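Long-range contact in UPF0311 protein CA_C3321 (Clostridium acetobutylicum ATCC 824, PDB 3G7G), which is of unknown function but is an antiparallel beta-barrel protein of the UPF0311 (DUF3237) family, probably related to allene oxide cyclase: residues 13-25 / 37-51. Numbering follows the deposited sequence.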
loop_
_atom_site.group_PDB
_atom_site.type_symbol
_atom_site.label_atom_id
_atom_site.label_comp_id
_atom_site.label_asym_id
_atom_site.label_seq_id
_atom_site.Cartn_x
_atom_site.Cartn_y
_atom_site.Cartn_z
ATOM N N GLU A 13 12.745 20.681 10.731
ATOM C CA GLU A 13 13.427 19.472 11.204
ATOM C C GLU A 13 12.819 19.072 12.541
ATOM O O GLU A 13 12.719 19.887 13.434
ATOM C CB GLU A 13 14.948 19.645 11.358
ATOM C CG GLU A 13 15.675 18.260 11.406
ATOM C CD GLU A 13 17.187 18.348 11.640
ATOM O OE1 GLU A 13 17.847 19.231 11.032
ATOM O OE2 GLU A 13 17.719 17.504 12.419
ATOM N N VAL A 14 12.412 17.821 12.681
ATOM C CA VAL A 14 11.749 17.397 13.900
ATOM C C VAL A 14 12.663 16.570 14.794
ATOM O O VAL A 14 12.678 16.778 15.997
ATOM C CB VAL A 14 10.389 16.700 13.633
ATOM C CG1 VAL A 14 9.401 17.721 13.078
ATOM C CG2 VAL A 14 10.525 15.534 12.714
ATOM N N PHE A 15 13.437 15.663 14.215
ATOM C CA PHE A 15 14.398 14.869 14.957
ATOM C C PHE A 15 15.256 14.107 13.964
ATOM O O PHE A 15 15.012 14.139 12.760
ATOM C CB PHE A 15 13.708 13.896 15.921
ATOM C CG PHE A 15 12.790 12.894 15.225
ATOM C CD1 PHE A 15 13.226 11.615 14.942
ATOM C CD2 PHE A 15 11.500 13.243 14.886
ATOM C CE1 PHE A 15 12.400 10.700 14.320
ATOM C CE2 PHE A 15 10.652 12.331 14.254
ATOM C CZ PHE A 15 11.108 11.055 13.981
ATOM N N SER A 16 16.279 13.456 14.481
ATOM C CA SER A 16 17.155 12.581 13.720
ATOM C C SER A 16 17.180 11.235 14.378
ATOM O O SER A 16 16.929 11.113 15.584
ATOM C CB SER A 16 18.582 13.109 13.759
ATOM O OG SER A 16 18.628 14.420 13.242
ATOM N N ILE A 17 17.542 10.226 13.608
ATOM C CA ILE A 17 17.856 8.923 14.185
ATOM C C ILE A 17 19.173 8.472 13.587
ATOM O O ILE A 17 19.346 8.548 12.381
ATOM C CB ILE A 17 16.757 7.875 13.918
ATOM C CG1 ILE A 17 15.385 8.428 14.291
ATOM C CG2 ILE A 17 17.026 6.604 14.717
ATOM C CD1 ILE A 17 14.228 7.462 14.069
ATOM N N THR A 18 20.115 8.051 14.434
ATOM C CA THR A 18 21.303 7.359 13.946
ATOM C C THR A 18 21.120 5.882 14.242
ATOM O O THR A 18 20.967 5.501 15.392
ATOM C CB THR A 18 22.575 7.894 14.583
ATOM O OG1 THR A 18 22.645 9.292 14.341
ATOM C CG2 THR A 18 23.805 7.229 13.979
ATOM N N ILE A 19 21.124 5.071 13.194
ATOM C CA ILE A 19 20.824 3.658 13.278
ATOM C C ILE A 19 22.040 2.793 12.961
ATOM O O ILE A 19 22.716 3.021 11.971
ATOM C CB ILE A 19 19.723 3.283 12.235
ATOM C CG1 ILE A 19 18.384 3.896 12.621
ATOM C CG2 ILE A 19 19.555 1.800 12.145
ATOM C CD1 ILE A 19 17.339 3.831 11.519
ATOM N N THR A 20 22.263 1.773 13.780
ATOM C CA THR A 20 23.213 0.720 13.503
ATOM C C THR A 20 22.431 -0.449 12.917
ATOM O O THR A 20 21.442 -0.897 13.479
ATOM C CB THR A 20 23.942 0.275 14.798
ATOM O OG1 THR A 20 24.569 1.411 15.416
ATOM C CG2 THR A 20 24.997 -0.773 14.529
ATOM N N VAL A 21 22.889 -0.944 11.777
ATOM C CA VAL A 21 22.268 -2.086 11.130
ATOM C C VAL A 21 23.213 -3.284 11.091
ATOM O O VAL A 21 24.432 -3.126 11.032
ATOM C CB VAL A 21 21.839 -1.757 9.690
ATOM C CG1 VAL A 21 20.812 -0.640 9.674
ATOM C CG2 VAL A 21 23.050 -1.411 8.827
ATOM N N ASP A 22 22.631 -4.484 11.112
ATOM C CA ASP A 22 23.399 -5.706 10.915
ATOM C C ASP A 22 23.743 -5.892 9.421
ATOM O O ASP A 22 23.412 -5.055 8.560
ATOM C CB ASP A 22 22.611 -6.901 11.460
ATOM C CG ASP A 22 23.496 -7.963 12.100
ATOM O OD1 ASP A 22 24.607 -8.228 11.587
ATOM O OD2 ASP A 22 23.067 -8.544 13.119
ATOM N N LYS A 23 24.439 -6.981 9.116
ATOM C CA LYS A 23 24.718 -7.336 7.740
ATOM C C LYS A 23 23.415 -7.726 7.043
ATOM O O LYS A 23 22.534 -8.282 7.685
ATOM C CB LYS A 23 25.720 -8.502 7.677
ATOM C CG LYS A 23 25.170 -9.886 8.078
ATOM C CD LYS A 23 26.262 -11.035 7.987
ATOM C CE LYS A 23 27.015 -11.046 6.649
ATOM N NZ LYS A 23 27.753 -12.333 6.368
ATOM N N PRO A 24 23.303 -7.441 5.731
ATOM C CA PRO A 24 22.114 -7.781 4.968
ATOM C C PRO A 24 21.812 -9.258 5.021
ATOM O O PRO A 24 22.747 -10.051 5.064
ATOM C CB PRO A 24 22.512 -7.446 3.544
ATOM C CG PRO A 24 23.571 -6.411 3.681
ATOM C CD PRO A 24 24.313 -6.769 4.899
ATOM N N ILE A 25 20.527 -9.612 5.013
ATOM C CA ILE A 25 20.103 -10.975 4.782
ATOM C C ILE A 25 19.708 -11.032 3.328
ATOM O O ILE A 25 18.617 -10.611 2.955
ATOM C CB ILE A 25 18.928 -11.400 5.682
ATOM C CG1 ILE A 25 19.313 -11.267 7.141
ATOM C CG2 ILE A 25 18.543 -12.856 5.389
ATOM C CD1 ILE A 25 18.141 -11.250 8.094
ATOM N N GLN A 37 16.979 -7.942 -0.204
ATOM C CA GLN A 37 17.604 -8.259 1.062
ATOM C C GLN A 37 16.837 -7.631 2.215
ATOM O O GLN A 37 16.207 -6.595 2.040
ATOM C CB GLN A 37 19.052 -7.736 1.093
ATOM C CG GLN A 37 19.186 -6.433 0.381
ATOM C CD GLN A 37 20.571 -5.863 0.397
ATOM O OE1 GLN A 37 21.555 -6.594 0.347
ATOM N NE2 GLN A 37 20.657 -4.526 0.456
ATOM N N LEU A 38 16.947 -8.253 3.389
ATOM C CA LEU A 38 16.381 -7.738 4.644
ATOM C C LEU A 38 17.516 -7.261 5.552
ATOM O O LEU A 38 18.454 -8.018 5.831
ATOM C CB LEU A 38 15.596 -8.825 5.349
ATOM C CG LEU A 38 14.522 -9.508 4.513
ATOM C CD1 LEU A 38 13.912 -10.711 5.253
ATOM C CD2 LEU A 38 13.470 -8.474 4.128
ATOM N N ILE A 39 17.445 -6.003 5.978
ATOM C CA ILE A 39 18.459 -5.408 6.842
ATOM C C ILE A 39 17.912 -5.254 8.260
ATOM O O ILE A 39 17.012 -4.443 8.491
ATOM C CB ILE A 39 18.910 -4.032 6.352
ATOM C CG1 ILE A 39 19.210 -4.069 4.860
ATOM C CG2 ILE A 39 20.116 -3.550 7.184
ATOM C CD1 ILE A 39 20.525 -4.578 4.528
ATOM N N PRO A 40 18.428 -6.058 9.214
ATOM C CA PRO A 40 18.046 -5.874 10.610
ATOM C C PRO A 40 18.580 -4.569 11.171
ATOM O O PRO A 40 19.668 -4.145 10.784
ATOM C CB PRO A 40 18.648 -7.099 11.319
ATOM C CG PRO A 40 18.973 -8.087 10.214
ATOM C CD PRO A 40 19.324 -7.218 9.037
ATOM N N ILE A 41 17.793 -3.930 12.040
ATOM C CA ILE A 41 18.210 -2.703 12.722
ATOM C C ILE A 41 18.632 -3.110 14.138
ATOM O O ILE A 41 17.816 -3.542 14.922
ATOM C CB ILE A 41 17.082 -1.627 12.727
ATOM C CG1 ILE A 41 16.714 -1.240 11.284
ATOM C CG2 ILE A 41 17.541 -0.364 13.478
ATOM C CD1 ILE A 41 15.264 -0.643 11.107
ATOM N N ILE A 42 19.919 -3.037 14.457
ATOM C CA ILE A 42 20.380 -3.493 15.773
ATOM C C ILE A 42 19.932 -2.500 16.841
ATOM O O ILE A 42 19.479 -2.875 17.911
ATOM C CB ILE A 42 21.914 -3.653 15.844
ATOM C CG1 ILE A 42 22.427 -4.647 14.787
ATOM C CG2 ILE A 42 22.345 -4.118 17.254
ATOM C CD1 ILE A 42 23.947 -4.562 14.570
ATOM N N SER A 43 20.069 -1.216 16.547
ATOM C CA SER A 43 19.883 -0.202 17.573
ATOM C C SER A 43 19.841 1.136 16.898
ATOM O O SER A 43 20.098 1.227 15.714
ATOM C CB SER A 43 21.036 -0.241 18.570
ATOM O OG SER A 43 22.254 0.149 17.938
ATOM N N GLY A 44 19.543 2.179 17.669
ATOM C CA GLY A 44 19.441 3.503 17.126
ATOM C C GLY A 44 19.108 4.518 18.184
ATOM O O GLY A 44 18.351 4.249 19.140
ATOM N N LYS A 45 19.669 5.703 18.002
ATOM C CA LYS A 45 19.478 6.764 18.935
ATOM C C LYS A 45 18.678 7.873 18.291
ATOM O O LYS A 45 19.047 8.357 17.238
ATOM C CB LYS A 45 20.835 7.287 19.390
ATOM C CG LYS A 45 20.720 8.485 20.298
ATOM C CD LYS A 45 22.025 8.701 21.060
ATOM C CE LYS A 45 22.100 10.084 21.666
ATOM N NZ LYS A 45 23.515 10.319 22.126
ATOM N N VAL A 46 17.603 8.288 18.961
ATOM C CA VAL A 46 16.697 9.307 18.472
ATOM C C VAL A 46 17.060 10.614 19.173
ATOM O O VAL A 46 17.203 10.645 20.397
ATOM C CB VAL A 46 15.229 8.953 18.776
ATOM C CG1 VAL A 46 14.297 10.041 18.243
ATOM C CG2 VAL A 46 14.878 7.565 18.249
ATOM N N SER A 47 17.232 11.681 18.412
ATOM C CA SER A 47 17.521 12.970 19.017
ATOM C C SER A 47 16.924 14.150 18.259
ATOM O O SER A 47 16.700 14.119 17.062
ATOM C CB SER A 47 19.026 13.114 19.251
ATOM O OG SER A 47 19.737 13.050 18.043
ATOM N N GLY A 48 16.607 15.194 18.993
ATOM C CA GLY A 48 15.906 16.340 18.438
ATOM C C GLY A 48 15.300 17.086 19.586
ATOM O O GLY A 48 15.173 16.548 20.690
ATOM N N ASN A 49 14.936 18.334 19.336
ATOM C CA ASN A 49 14.442 19.185 20.395
ATOM C C ASN A 49 13.177 18.603 20.996
ATOM O O ASN A 49 12.200 18.401 20.304
ATOM C CB ASN A 49 14.191 20.604 19.881
ATOM C CG ASN A 49 13.888 21.569 21.006
ATOM O OD1 ASN A 49 12.728 21.729 21.396
ATOM N ND2 ASN A 49 14.935 22.210 21.556
ATOM N N ASN A 50 13.219 18.336 22.296
ATOM C CA ASN A 50 12.172 17.597 23.004
ATOM C C ASN A 50 11.750 16.313 22.289
ATOM O O ASN A 50 10.571 15.957 22.278
ATOM C CB ASN A 50 10.943 18.475 23.280
ATOM C CG ASN A 50 11.276 19.722 24.072
ATOM O OD1 ASN A 50 10.937 20.829 23.662
ATOM N ND2 ASN A 50 11.953 19.557 25.201
ATOM N N PHE A 51 12.716 15.609 21.708
ATOM C CA PHE A 51 12.417 14.379 21.012
ATOM C C PHE A 51 13.628 13.474 21.084
ATOM O O PHE A 51 14.365 13.370 20.110
ATOM C CB PHE A 51 12.024 14.680 19.548
ATOM C CG PHE A 51 11.088 13.684 18.966
ATOM C CD1 PHE A 51 9.720 13.927 18.946
ATOM C CD2 PHE A 51 11.572 12.489 18.435
ATOM C CE1 PHE A 51 8.847 12.999 18.428
ATOM C CE2 PHE A 51 10.694 11.532 17.880
ATOM C CZ PHE A 51 9.334 11.783 17.881
HETATM O O HOH W 1 11.467 18.289 17.670
#
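With F15 CG set between its own backbone N and carbonyl carbon (chi1 60°) and F51 CG swung anti to its backbone N (chi1 -151°), the two phenyl rings meet as an offset stack inside the barrel, at one end of a long antiparallel beta hairpin. Their centroids are 4.3 Å apart and the planes nearly parallel; F51 CE2 sits over the centre of the F15 ring, whereas F15 CD2 lies over the F51 ring nearer its rim. V46 CG1 comes up to the edge of the F51 ring, in its plane, and F154 of strand 150-157 and M134 enlarge this apolar cluster.

The hairpin itself pairs the first two strands of the eight-stranded barrel, and these two strand segments run antiparallel. Between S16 and T20 the ladder is regular: S16 and S47 exchange two nearly straight bonds, the S16 N to S47 O one being 2.7 Å, and T18 and K45 also exchange two, somewhat more bent. A classic bulge then places I42 and S43 both opposite T20. T20 O accepts a bent bond from I42 N at 2.8 Å (135° at the hydrogen) and a weak one from S43 N, while T20 OG1 turns to N149.

I17, I19, V21, I41 and V46 share one face of the sheet. Next to G44, which has no side chain, I19 CG2 presses on I41 CG2 at 3.2 Å, tighter than usual carbon contact.

Past the loop at D22 to P24 a second short ladder joins I25 and L38 by two mutual backbone bonds. I39 CD1 lies alongside the P24 ring there, and I25 and L38 also pack on a second subunit. At the opposite end, one water donates to both V14 O (2.6 Å) and N49 O.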